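Local coordinates for ThiJ/PfpI family protein (Francisella tularensis subsp. novicida, PDB 4P5P), which probably acts as a glyoxalase III of the Hsp31-like group and is a flavodoxin-like virulence factor linked to rapid encystment, at residues I35-I40 with A218-L223; D120-N125 with S201-A206; G134-I139 with V172-E177; E154-S159 with Y196-S201. All blocks are in the same frame, centred on the assembly; numbering follows the deposited sequence. Where two conformers were deposited one is given.

Contact 1. Residues I35-I40 with A218-L223; sequences IIDKNI and AIKQSL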
loop_
_atom_site.group_PDB
_atom_site.type_symbol
_atom_site.label_atom_id
_atom_site.label_comp_id
_atom_site.label_asym_id
_atom_site.label_seq_id
_atom_site.Cartn_x
_atom_site.Cartn_y
_atom_site.Cartn_z
ATOM N N ILE A 35 1.263 10.038 10.439
ATOM C CA ILE A 35 2.099 9.186 11.272
ATOM C C ILE A 35 3.380 9.870 11.757
ATOM O O ILE A 35 3.782 9.683 12.909
ATOM C CB ILE A 35 2.452 7.899 10.511
ATOM C CG1 ILE A 35 1.187 7.067 10.302
ATOM C CG2 ILE A 35 3.485 7.061 11.277
ATOM C CD1 ILE A 35 1.330 5.979 9.272
ATOM N N ILE A 36 4.021 10.654 10.897
ATOM C CA ILE A 36 5.334 11.219 11.229
ATOM C C ILE A 36 5.298 12.137 12.453
ATOM O O ILE A 36 4.393 12.968 12.612
ATOM C CB ILE A 36 5.914 12.001 10.023
ATOM C CG1 ILE A 36 7.408 12.259 10.213
ATOM C CG2 ILE A 36 5.140 13.305 9.774
ATOM C CD1 ILE A 36 8.101 12.773 8.974
ATOM N N ASP A 37 6.293 11.983 13.317
ATOM C CA ASP A 37 6.520 12.951 14.378
ATOM C C ASP A 37 7.958 12.800 14.865
ATOM O O ASP A 37 8.735 12.086 14.244
ATOM C CB ASP A 37 5.475 12.810 15.502
ATOM C CG ASP A 37 5.548 11.490 16.263
ATOM O OD1 ASP A 37 6.625 10.874 16.360
ATOM O OD2 ASP A 37 4.498 11.089 16.816
ATOM N N LYS A 38 8.336 13.496 15.933
ATOM C CA LYS A 38 9.739 13.505 16.340
ATOM C C LYS A 38 10.216 12.141 16.829
ATOM O O LYS A 38 11.424 11.915 16.936
ATOM C CB LYS A 38 9.977 14.568 17.419
ATOM C CG LYS A 38 9.957 15.972 16.823
ATOM C CD LYS A 38 10.180 17.037 17.861
ATOM C CE LYS A 38 10.184 18.410 17.232
ATOM N NZ LYS A 38 10.428 19.469 18.245
ATOM N N ASN A 39 9.281 11.229 17.107
ATOM C CA ASN A 39 9.651 9.892 17.553
ATOM C C ASN A 39 9.298 8.780 16.558
ATOM O O ASN A 39 9.494 7.602 16.851
ATOM C CB ASN A 39 9.002 9.610 18.901
ATOM C CG ASN A 39 9.609 10.448 20.013
ATOM O OD1 ASN A 39 10.833 10.597 20.098
ATOM N ND2 ASN A 39 8.757 11.026 20.852
ATOM N N ILE A 40 8.800 9.160 15.388
ATOM C CA ILE A 40 8.503 8.194 14.329
ATOM C C ILE A 40 9.049 8.685 12.996
ATOM O O ILE A 40 8.601 9.698 12.453
ATOM C CB ILE A 40 6.990 7.929 14.155
ATOM C CG1 ILE A 40 6.349 7.449 15.455
ATOM C CG2 ILE A 40 6.759 6.869 13.084
ATOM C CD1 ILE A 40 4.839 7.394 15.403
ATOM N N ALA A 218 -4.864 3.645 12.712
ATOM C CA ALA A 218 -4.721 2.256 13.130
ATOM C C ALA A 218 -3.254 1.818 13.158
ATOM O O ALA A 218 -2.810 1.141 14.080
ATOM C CB ALA A 218 -5.509 1.369 12.217
ATOM N N ILE A 219 -2.504 2.219 12.141
ATOM C CA ILE A 219 -1.095 1.891 12.084
ATOM C C ILE A 219 -0.361 2.485 13.273
ATOM O O ILE A 219 0.402 1.796 13.949
ATOM C CB ILE A 219 -0.475 2.418 10.782
ATOM C CG1 ILE A 219 -1.025 1.640 9.583
ATOM C CG2 ILE A 219 1.051 2.308 10.815
ATOM C CD1 ILE A 219 -0.715 2.283 8.262
ATOM N N LYS A 220 -0.590 3.772 13.520
ATOM C CA LYS A 220 0.172 4.499 14.526
ATOM C C LYS A 220 -0.064 3.885 15.892
ATOM O O LYS A 220 0.866 3.737 16.691
ATOM C CB LYS A 220 -0.199 5.988 14.528
ATOM C CG LYS A 220 0.744 6.834 15.366
ATOM C CD LYS A 220 0.618 8.309 15.055
ATOM C CE LYS A 220 1.615 9.112 15.882
ATOM N NZ LYS A 220 1.944 10.440 15.283
ATOM N N GLN A 221 -1.309 3.506 16.153
ATOM C CA GLN A 221 -1.652 2.877 17.419
ATOM C C GLN A 221 -1.003 1.497 17.564
ATOM O O GLN A 221 -0.524 1.142 18.645
ATOM C CB GLN A 221 -3.165 2.756 17.550
ATOM C CG GLN A 221 -3.612 2.229 18.897
ATOM C CD GLN A 221 -5.107 2.350 19.087
ATOM O OE1 GLN A 221 -5.815 2.835 18.203
ATOM N NE2 GLN A 221 -5.596 1.914 20.242
ATOM N N SER A 222 -0.977 0.733 16.473
ATOM C CA SER A 222 -0.449 -0.629 16.501
ATOM C C SER A 222 1.066 -0.658 16.695
ATOM O O SER A 222 1.619 -1.672 17.137
ATOM C CB SER A 222 -0.818 -1.370 15.218
ATOM O OG SER A 222 -0.484 -2.746 15.313
ATOM N N LEU A 223 1.735 0.445 16.361
ATOM C CA LEU A 223 3.179 0.564 16.569
ATOM C C LEU A 223 3.566 0.457 18.037
ATOM O O LEU A 223 4.715 0.155 18.358
ATOM C CB LEU A 223 3.703 1.896 16.033
ATOM C CG LEU A 223 3.841 2.039 14.525
ATOM C CD1 LEU A 223 4.228 3.465 14.151
ATOM C CD2 LEU A 223 4.877 1.048 14.021
#
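Lys220 points its CG away from its backbone N (chi1 -169°) and runs extended from there to Asp37 and Ile35. Asp37 holds its carboxylate between its own N and carbonyl carbon (chi1 65°), which lets OD1 take the N-H of Asn39, two residues on. The ammonium NZ of Lys220 makes two bonds. One is a salt bridge from NZ to Asp37 OD2, 3.0 Å long, met from above the carboxylate plane. The other is a hydrogen bond from NZ to Ile35 O, 3.1 Å long, also with the donor above the carbonyl plane. Asp37 OD1 accepts a 2.8 Å bond from Asn39 N, so the carboxylate is held at both oxygens. Beside the polar grip the contact is apolar. Ile40 CD1 lies against Lys220 CE at 3.7 Å and against Leu223 CD1 at 4.2 Å. Ile35 CD1 meets Ile219 CG2, the two side chains crossing at about a right angle. Ile40 and Leu223 both continue onto Val4 of strand 2-8. The Asp37-Ile40 link is a type I beta turn with an Asx turn. It joins helix 26-35 to strand 40-46, a helix-to-strand connection of the flavodoxin-like alpha/beta sandwich, here tied to the C-terminal helix 212-222.

Contact 2. Residues D120-N125 with S201-A206; sequences DIYAKN and SKIITA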
loop_
_atom_site.group_PDB
_atom_site.type_symbol
_atom_site.label_atom_id
_atom_site.label_comp_id
_atom_site.label_asym_id
_atom_site.label_seq_id
_atom_site.Cartn_x
_atom_site.Cartn_y
_atom_site.Cartn_z
ATOM N N ASP A 120 9.602 -10.931 7.174
ATOM C CA ASP A 120 10.496 -10.508 8.234
ATOM C C ASP A 120 9.749 -9.672 9.280
ATOM O O ASP A 120 9.876 -9.902 10.481
ATOM C CB ASP A 120 11.675 -9.726 7.649
ATOM C CG ASP A 120 12.746 -9.437 8.677
ATOM O OD1 ASP A 120 12.532 -8.517 9.495
ATOM O OD2 ASP A 120 13.795 -10.128 8.661
ATOM N N ILE A 121 8.959 -8.711 8.821
ATOM C CA ILE A 121 8.171 -7.886 9.729
ATOM C C ILE A 121 7.141 -8.729 10.501
ATOM O O ILE A 121 6.973 -8.588 11.723
ATOM C CB ILE A 121 7.458 -6.764 8.956
ATOM C CG1 ILE A 121 8.476 -5.831 8.283
ATOM C CG2 ILE A 121 6.545 -5.975 9.886
ATOM C CD1 ILE A 121 9.373 -5.072 9.246
ATOM N N TYR A 122 6.463 -9.611 9.784
ATOM C CA TYR A 122 5.463 -10.500 10.374
ATOM C C TYR A 122 6.047 -11.383 11.482
ATOM O O TYR A 122 5.404 -11.622 12.511
ATOM C CB TYR A 122 4.855 -11.372 9.275
ATOM C CG TYR A 122 3.646 -12.182 9.684
ATOM C CD1 TYR A 122 2.503 -11.561 10.169
ATOM C CD2 TYR A 122 3.635 -13.568 9.551
ATOM C CE1 TYR A 122 1.390 -12.298 10.535
ATOM C CE2 TYR A 122 2.525 -14.312 9.921
ATOM C CZ TYR A 122 1.407 -13.668 10.400
ATOM O OH TYR A 122 0.292 -14.387 10.774
ATOM N N ALA A 123 7.274 -11.849 11.267
ATOM C CA ALA A 123 7.917 -12.798 12.178
ATOM C C ALA A 123 8.242 -12.167 13.526
ATOM O O ALA A 123 8.315 -12.869 14.539
ATOM C CB ALA A 123 9.190 -13.369 11.536
ATOM N N LYS A 124 8.457 -10.855 13.544
ATOM C CA LYS A 124 8.671 -10.163 14.808
ATOM C C LYS A 124 7.405 -9.434 15.246
ATOM O O LYS A 124 7.445 -8.571 16.121
ATOM C CB LYS A 124 9.847 -9.204 14.700
ATOM C CG LYS A 124 9.695 -8.113 13.671
ATOM C CD LYS A 124 10.984 -7.326 13.576
ATOM C CE LYS A 124 10.767 -5.954 12.985
ATOM N NZ LYS A 124 12.050 -5.196 12.948
ATOM N N ASN A 125 6.278 -9.802 14.644
ATOM C CA ASN A 125 4.978 -9.228 14.983
ATOM C C ASN A 125 4.975 -7.703 14.858
ATOM O O ASN A 125 4.388 -6.987 15.677
ATOM C CB ASN A 125 4.566 -9.644 16.401
ATOM C CG ASN A 125 3.091 -9.391 16.684
ATOM O OD1 ASN A 125 2.231 -9.582 15.818
ATOM N ND2 ASN A 125 2.790 -8.948 17.901
ATOM N N SER A 201 -4.082 -9.486 13.588
ATOM C CA SER A 201 -2.707 -9.917 13.835
ATOM C C SER A 201 -1.671 -8.897 13.344
ATOM O O SER A 201 -0.620 -9.275 12.832
ATOM C CB SER A 201 -2.466 -11.271 13.166
ATOM O OG SER A 201 -3.466 -12.200 13.552
ATOM N N LYS A 202 -1.991 -7.615 13.516
ATOM C CA LYS A 202 -1.157 -6.480 13.108
ATOM C C LYS A 202 -0.982 -6.398 11.593
ATOM O O LYS A 202 -0.110 -5.686 11.102
ATOM C CB LYS A 202 0.202 -6.526 13.807
ATOM C CG LYS A 202 0.134 -6.220 15.303
ATOM C CD LYS A 202 1.538 -6.102 15.843
ATOM C CE LYS A 202 1.593 -5.642 17.266
ATOM N NZ LYS A 202 3.020 -5.532 17.695
ATOM N N ILE A 203 -1.850 -7.090 10.858
ATOM C CA ILE A 203 -2.015 -6.862 9.434
ATOM C C ILE A 203 -3.203 -5.920 9.283
ATOM O O ILE A 203 -4.336 -6.290 9.590
ATOM C CB ILE A 203 -2.263 -8.163 8.658
ATOM C CG1 ILE A 203 -1.053 -9.090 8.804
ATOM C CG2 ILE A 203 -2.545 -7.852 7.183
ATOM C CD1 ILE A 203 -1.281 -10.503 8.280
ATOM N N ILE A 204 -2.931 -4.709 8.819
ATOM C CA ILE A 204 -3.914 -3.649 8.753
ATOM C C ILE A 204 -4.185 -3.339 7.295
ATOM O O ILE A 204 -3.275 -2.963 6.561
ATOM C CB ILE A 204 -3.427 -2.389 9.491
ATOM C CG1 ILE A 204 -3.177 -2.736 10.964
ATOM C CG2 ILE A 204 -4.454 -1.271 9.362
ATOM C CD1 ILE A 204 -2.441 -1.663 11.731
ATOM N N THR A 205 -5.425 -3.512 6.870
ATOM C CA THR A 205 -5.795 -3.230 5.494
ATOM C C THR A 205 -6.919 -2.195 5.440
ATOM O O THR A 205 -7.691 -2.034 6.387
ATOM C CB THR A 205 -6.214 -4.518 4.736
ATOM O OG1 THR A 205 -7.227 -5.218 5.465
ATOM C CG2 THR A 205 -5.028 -5.470 4.551
ATOM N N ALA A 206 -6.970 -1.463 4.340
ATOM C CA ALA A 206 -7.910 -0.359 4.177
ATOM C C ALA A 206 -8.445 -0.392 2.754
ATOM O O ALA A 206 -7.767 -0.832 1.830
ATOM C CB ALA A 206 -7.242 0.971 4.487
HETATM O O HOH W 1 1.973 -10.910 13.521
#
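Lys202 NZ donates a hydrogen bond to Asn125 O at 2.8 Å, nearly in line with the carbonyl bond (C=O...N angle 175°). The lysine chain, extended beyond CG, passes the Asn125 side chain at about a right angle. Lys202 CD lies 3.5 Å from Asn125 OD1. The amide end gives NZ no bond: Asn125 ND2 and Lys202 NZ, 3.4 Å apart, are both donors. A water lies 2.7 Å from Asn125 OD1 and 3.1 Å from Ser201 O, and can bridge the two segments. Deeper in, Tyr122 CE1 touches Ile203 CD1 at 3.9 Å. Tyr122 sets its CG opposite its backbone N (chi1 -170°), which carries the ring toward the start of strand 203-206. Ser201 O lies at the ring edge, near its plane. Asn125 has positive phi and is the C-prime residue of a Schellman motif, with Gly126 N bonded to Ile121 O and Asn125 N to Tyr122 O. The lysine thus arrives just past the end of the helix. Lys202 also touches Ser222 of helix 212-222. A positive ammonium at the C-terminal end of helix 112-123 should interact favourably with the helix dipole, so the bond to Asn125 O is probably strengthened by electrostatics.

Contact 3. Residues G134-I139 with V172-E177; sequences GVAALI and VPFSLE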
loop_
_atom_site.group_PDB
_atom_site.type_symbol
_atom_site.label_atom_id
_atom_site.label_comp_id
_atom_site.label_asym_id
_atom_site.label_seq_id
_atom_site.Cartn_x
_atom_site.Cartn_y
_atom_site.Cartn_z
ATOM N N GLY A 134 -3.041 -1.496 -3.007
ATOM C CA GLY A 134 -1.814 -1.870 -2.319
ATOM C C GLY A 134 -1.916 -3.205 -1.593
ATOM O O GLY A 134 -0.913 -3.862 -1.327
ATOM N N VAL A 135 -3.137 -3.618 -1.265
ATOM C CA VAL A 135 -3.345 -4.894 -0.600
ATOM C C VAL A 135 -2.909 -6.052 -1.527
ATOM O O VAL A 135 -2.668 -7.168 -1.058
ATOM C CB VAL A 135 -4.835 -5.044 -0.143
ATOM C CG1 VAL A 135 -5.028 -6.326 0.656
ATOM C CG2 VAL A 135 -5.241 -3.832 0.706
ATOM N N ALA A 136 -2.744 -5.775 -2.823
ATOM C CA ALA A 136 -2.175 -6.770 -3.755
ATOM C C ALA A 136 -0.801 -7.267 -3.290
ATOM O O ALA A 136 -0.371 -8.369 -3.646
ATOM C CB ALA A 136 -2.067 -6.189 -5.158
ATOM N N ALA A 137 -0.105 -6.445 -2.507
ATOM C CA ALA A 137 1.188 -6.842 -1.938
ATOM C C ALA A 137 1.104 -8.077 -1.058
ATOM O O ALA A 137 2.095 -8.784 -0.897
ATOM C CB ALA A 137 1.791 -5.714 -1.121
ATOM N N LEU A 138 -0.060 -8.333 -0.465
ATOM C CA LEU A 138 -0.175 -9.374 0.567
ATOM C C LEU A 138 -0.719 -10.700 0.074
ATOM O O LEU A 138 -0.643 -11.704 0.781
ATOM C CB LEU A 138 -1.055 -8.875 1.713
ATOM C CG LEU A 138 -0.689 -7.522 2.319
ATOM C CD1 LEU A 138 -1.619 -7.219 3.485
ATOM C CD2 LEU A 138 0.770 -7.490 2.771
ATOM N N ILE A 139 -1.279 -10.709 -1.128
ATOM C CA ILE A 139 -1.966 -11.903 -1.643
ATOM C C ILE A 139 -1.104 -13.177 -1.594
ATOM O O ILE A 139 -1.577 -14.229 -1.172
ATOM C CB ILE A 139 -2.418 -11.683 -3.086
ATOM C CG1 ILE A 139 -3.422 -10.524 -3.182
ATOM C CG2 ILE A 139 -3.077 -12.930 -3.649
ATOM C CD1 ILE A 139 -3.562 -10.018 -4.598
ATOM N N VAL A 172 -7.835 -4.280 -15.176
ATOM C CA VAL A 172 -6.932 -4.823 -14.167
ATOM C C VAL A 172 -6.666 -6.292 -14.505
ATOM O O VAL A 172 -7.519 -6.954 -15.100
ATOM C CB VAL A 172 -7.494 -4.674 -12.728
ATOM C CG1 VAL A 172 -7.458 -3.211 -12.278
ATOM C CG2 VAL A 172 -8.907 -5.263 -12.618
ATOM N N PRO A 173 -5.466 -6.798 -14.164
ATOM C CA PRO A 173 -5.071 -8.155 -14.567
ATOM C C PRO A 173 -5.782 -9.263 -13.786
ATOM O O PRO A 173 -5.779 -10.415 -14.204
ATOM C CB PRO A 173 -3.562 -8.166 -14.303
ATOM C CG PRO A 173 -3.354 -7.132 -13.231
ATOM C CD PRO A 173 -4.387 -6.086 -13.453
ATOM N N PHE A 174 -6.395 -8.907 -12.666
ATOM C CA PHE A 174 -7.127 -9.845 -11.828
ATOM C C PHE A 174 -7.970 -8.999 -10.891
ATOM O O PHE A 174 -7.724 -7.803 -10.750
ATOM C CB PHE A 174 -6.183 -10.770 -11.045
ATOM C CG PHE A 174 -5.279 -10.038 -10.094
ATOM C CD1 PHE A 174 -4.060 -9.545 -10.525
ATOM C CD2 PHE A 174 -5.653 -9.824 -8.778
ATOM C CE1 PHE A 174 -3.222 -8.851 -9.663
ATOM C CE2 PHE A 174 -4.825 -9.142 -7.908
ATOM C CZ PHE A 174 -3.599 -8.647 -8.358
ATOM N N SER A 175 -8.985 -9.606 -10.289
ATOM C CA SER A 175 -9.785 -8.936 -9.281
ATOM C C SER A 175 -9.091 -9.068 -7.930
ATOM O O SER A 175 -8.853 -10.175 -7.441
ATOM C CB SER A 175 -11.199 -9.527 -9.221
ATOM O OG SER A 175 -11.742 -9.386 -7.924
ATOM N N LEU A 176 -8.772 -7.936 -7.325
ATOM C CA LEU A 176 -8.114 -7.937 -6.028
ATOM C C LEU A 176 -8.946 -8.653 -4.966
ATOM O O LEU A 176 -8.436 -9.499 -4.245
ATOM C CB LEU A 176 -7.827 -6.504 -5.595
ATOM C CG LEU A 176 -7.210 -6.351 -4.208
ATOM C CD1 LEU A 176 -5.908 -7.143 -4.063
ATOM C CD2 LEU A 176 -6.959 -4.896 -3.942
ATOM N N GLU A 177 -10.221 -8.278 -4.862
ATOM C CA GLU A 177 -11.130 -8.935 -3.938
ATOM C C GLU A 177 -11.151 -10.448 -4.139
ATOM O O GLU A 177 -11.033 -11.218 -3.183
ATOM C CB GLU A 177 -12.546 -8.358 -4.096
ATOM C CG GLU A 177 -13.599 -9.090 -3.287
ATOM C CD GLU A 177 -14.968 -8.413 -3.310
ATOM O OE1 GLU A 177 -15.930 -9.067 -2.866
ATOM O OE2 GLU A 177 -15.087 -7.249 -3.750
#
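Ile139 sets its CD1 methyl in the groove where Phe174 and Leu176 meet. Ile139 CD1 lies 3.6 Å from Phe174 CE2 and 3.7 Å from Leu176 CD1, so one methyl fills the notch between a ring and a branched chain. It approaches the ring obliquely, and the two side chains come from opposite directions. Phe174 is turned inward by its first torsion, with CG between its backbone N and carbonyl carbon (chi1 62°). Its far corner then reaches the small Ala136. The methyl CB of Ala136 sits at the ring edge, near the plane, 4.3 Å from Phe174 CZ. Leu176 is the matching bump on the helix side. Leu176 CD1 drops into the shallow dip formed by Ala136 and Ile139, with Ala136 N 3.7 Å away and Ala136 CB at 4.1 Å. The other methyl, Leu176 CD2, leans against Val135 CB at 4.4 Å. The segment 134-139 follows strand 127-130 and the sulfinic-acid-modified Cys132. As in the DJ-1/PfpI family, the turn after this strand is probably the nucleophile elbow, and the helical residues of 134-139 follow directly after it. Here they meet the start of helix 176-182, whose N-cap is Ser175. Ala136 CA and Leu176 CA are 6.5 Å apart, consistent with the small side chain of Ala136. Neighbouring groups extend the packing. Met105 of helix 104-107 touches both Phe174 and Leu176, and Leu180 of helix 176-182 backs Val135 and Ile139. On another flank, Val135 reaches Ala130 of strand 127-130.

Contact 4. Residues E154-S159 with Y196-S201; sequences EVTGFS and YVKSDS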
loop_
_atom_site.group_PDB
_atom_site.type_symbol
_atom_site.label_atom_id
_atom_site.label_comp_id
_atom_site.label_asym_id
_atom_site.label_seq_id
_atom_site.Cartn_x
_atom_site.Cartn_y
_atom_site.Cartn_z
ATOM N N GLU A 154 -8.968 -11.483 8.680
ATOM C CA GLU A 154 -9.911 -10.487 8.200
ATOM C C GLU A 154 -9.169 -9.355 7.508
ATOM O O GLU A 154 -8.310 -8.710 8.106
ATOM C CB GLU A 154 -10.754 -9.954 9.352
ATOM C CG GLU A 154 -11.474 -11.076 10.070
ATOM C CD GLU A 154 -12.473 -10.597 11.086
ATOM O OE1 GLU A 154 -13.045 -11.454 11.798
ATOM O OE2 GLU A 154 -12.690 -9.370 11.177
ATOM N N VAL A 155 -9.494 -9.159 6.238
ATOM C CA VAL A 155 -8.887 -8.121 5.420
ATOM C C VAL A 155 -9.941 -7.379 4.608
ATOM O O VAL A 155 -11.084 -7.840 4.446
ATOM C CB VAL A 155 -7.824 -8.697 4.430
ATOM C CG1 VAL A 155 -6.771 -9.509 5.157
ATOM C CG2 VAL A 155 -8.488 -9.536 3.328
ATOM N N THR A 156 -9.548 -6.215 4.108
ATOM C CA THR A 156 -10.281 -5.529 3.063
ATOM C C THR A 156 -9.288 -5.048 2.013
ATOM O O THR A 156 -8.115 -5.455 2.029
ATOM C CB THR A 156 -11.117 -4.351 3.633
ATOM O OG1 THR A 156 -11.977 -3.825 2.617
ATOM C CG2 THR A 156 -10.222 -3.244 4.179
ATOM N N GLY A 157 -9.766 -4.206 1.105
ATOM C CA GLY A 157 -8.996 -3.731 -0.033
ATOM C C GLY A 157 -9.985 -3.233 -1.068
ATOM O O GLY A 157 -11.190 -3.368 -0.869
ATOM N N PHE A 158 -9.497 -2.647 -2.159
ATOM C CA PHE A 158 -10.367 -2.047 -3.170
ATOM C C PHE A 158 -11.402 -3.068 -3.660
ATOM O O PHE A 158 -11.053 -4.152 -4.122
ATOM C CB PHE A 158 -9.518 -1.518 -4.328
ATOM C CG PHE A 158 -10.176 -0.441 -5.148
ATOM C CD1 PHE A 158 -10.235 0.871 -4.690
ATOM C CD2 PHE A 158 -10.702 -0.726 -6.391
ATOM C CE1 PHE A 158 -10.818 1.869 -5.462
ATOM C CE2 PHE A 158 -11.276 0.260 -7.159
ATOM C CZ PHE A 158 -11.333 1.559 -6.695
ATOM N N SER A 159 -12.681 -2.715 -3.566
ATOM C CA SER A 159 -13.754 -3.688 -3.763
ATOM C C SER A 159 -14.095 -3.858 -5.237
ATOM O O SER A 159 -13.839 -2.970 -6.041
ATOM C CB SER A 159 -15.002 -3.266 -2.981
ATOM O OG SER A 159 -15.612 -2.136 -3.567
ATOM N N TYR A 196 -13.046 2.329 5.555
ATOM C CA TYR A 196 -13.143 0.967 6.072
ATOM C C TYR A 196 -11.759 0.386 6.282
ATOM O O TYR A 196 -10.975 0.283 5.340
ATOM C CB TYR A 196 -13.941 0.091 5.121
ATOM C CG TYR A 196 -14.348 -1.247 5.703
ATOM C CD1 TYR A 196 -15.188 -1.318 6.803
ATOM C CD2 TYR A 196 -13.924 -2.440 5.136
ATOM C CE1 TYR A 196 -15.584 -2.536 7.326
ATOM C CE2 TYR A 196 -14.322 -3.667 5.654
ATOM C CZ TYR A 196 -15.150 -3.708 6.752
ATOM O OH TYR A 196 -15.542 -4.930 7.276
ATOM N N VAL A 197 -11.476 0.031 7.529
ATOM C CA VAL A 197 -10.177 -0.477 7.935
ATOM C C VAL A 197 -10.335 -1.760 8.743
ATOM O O VAL A 197 -11.131 -1.827 9.675
ATOM C CB VAL A 197 -9.409 0.566 8.768
ATOM C CG1 VAL A 197 -8.052 0.028 9.217
ATOM C CG2 VAL A 197 -9.241 1.848 7.968
ATOM N N LYS A 198 -9.552 -2.770 8.374
ATOM C CA LYS A 198 -9.499 -4.032 9.087
ATOM C C LYS A 198 -8.137 -4.236 9.732
ATOM O O LYS A 198 -7.123 -3.820 9.175
ATOM C CB LYS A 198 -9.796 -5.189 8.133
ATOM C CG LYS A 198 -11.210 -5.146 7.532
ATOM C CD LYS A 198 -12.323 -5.241 8.584
ATOM C CE LYS A 198 -12.229 -6.493 9.412
ATOM N NZ LYS A 198 -13.398 -6.681 10.316
ATOM N N SER A 199 -8.132 -4.865 10.901
ATOM C CA SER A 199 -6.905 -5.143 11.627
ATOM C C SER A 199 -6.965 -6.556 12.210
ATOM O O SER A 199 -7.854 -6.874 13.011
ATOM C CB SER A 199 -6.687 -4.102 12.723
ATOM O OG SER A 199 -5.381 -4.189 13.258
ATOM N N ASP A 200 -6.021 -7.394 11.804
ATOM C CA ASP A 200 -5.971 -8.782 12.237
ATOM C C ASP A 200 -4.512 -9.183 12.369
ATOM O O ASP A 200 -3.783 -9.196 11.381
ATOM C CB ASP A 200 -6.697 -9.681 11.228
ATOM C CG ASP A 200 -6.954 -11.070 11.755
ATOM O OD1 ASP A 200 -6.179 -11.546 12.607
ATOM O OD2 ASP A 200 -7.922 -11.699 11.309
ATOM N N SER A 201 -4.082 -9.486 13.588
ATOM C CA SER A 201 -2.707 -9.917 13.835
ATOM C C SER A 201 -1.671 -8.897 13.344
ATOM O O SER A 201 -0.620 -9.275 12.832
ATOM C CB SER A 201 -2.466 -11.271 13.166
ATOM O OG SER A 201 -3.466 -12.200 13.552
#
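Glu154 meets two residues of strand 197-200. Its backbone N gives a nearly straight hydrogen bond to Asp200 OD2, 2.8 Å long with an angle of 167° at the hydrogen. The oxygen is met on its anti side, somewhat out of the carboxylate plane. Asp200 OD1 is bonded to Ser201 OG, so both oxygens of this aspartate are used. The side chain of Glu154, extended beyond CG, reaches Lys198. Glu154 OE2 forms a salt bridge with Lys198 NZ at 2.9 Å, met nearly along the C-O axis. The two carboxylates of Glu154 and Asp200 stand almost perpendicular, 84° apart. Lys198 reaches Glu154 by folding back: its chain is bent at chi2 and chi3. The bend presses its middle carbons on the backbone of the first segment, with Lys198 CG 3.9 Å from Val155 C. Val155 points away and packs on Thr205 of strand 203-206. Thr156 then brings its side chain back toward the second segment. Thr156 OG1 lies in the plane of the Tyr196 ring at the edge, 3.5 Å from Tyr196 CD2, and Thr156 CG2 packs near Lys198 CG. The hydroxyl of Thr156 is bonded to Ser188 O, and that of Tyr196 to Ser188 OG, so one residue of a neighbouring loop serves both. Thr156 N bonds to Thr205 OG1. Residues 154-156 run roughly antiparallel to strand 197-200, yet side chains make the bridge: strand 154-155 pairs with 186-187 in a small sheet laid beside the antiparallel edge of the flavodoxin-like main sheet.

In the fold
Contact 3 is the most buried and wholly apolar. Contact 2 is the most exposed and relies on a lysine, a carbonyl and a water. Contacts 1 and 4 are partly buried, and each combines a lysine-carboxylate salt bridge with packing. Contacts 2 and 4 share Ser201 and hold neighbouring strands of one sheet, 203-206 and 197-200. Contact 1 touches contact 2 where helix 212-222 lies on Ile204 and Lys202. Contact 3 meets contacts 2 and 4 through Val135 and Leu138 among others: Val135 packs on Thr205 and near Gly157, Leu138 on Ile203 and Thr205. Contacts 1 and 3 lie on opposite sides of the chain's centre, about 26 Å apart between centres.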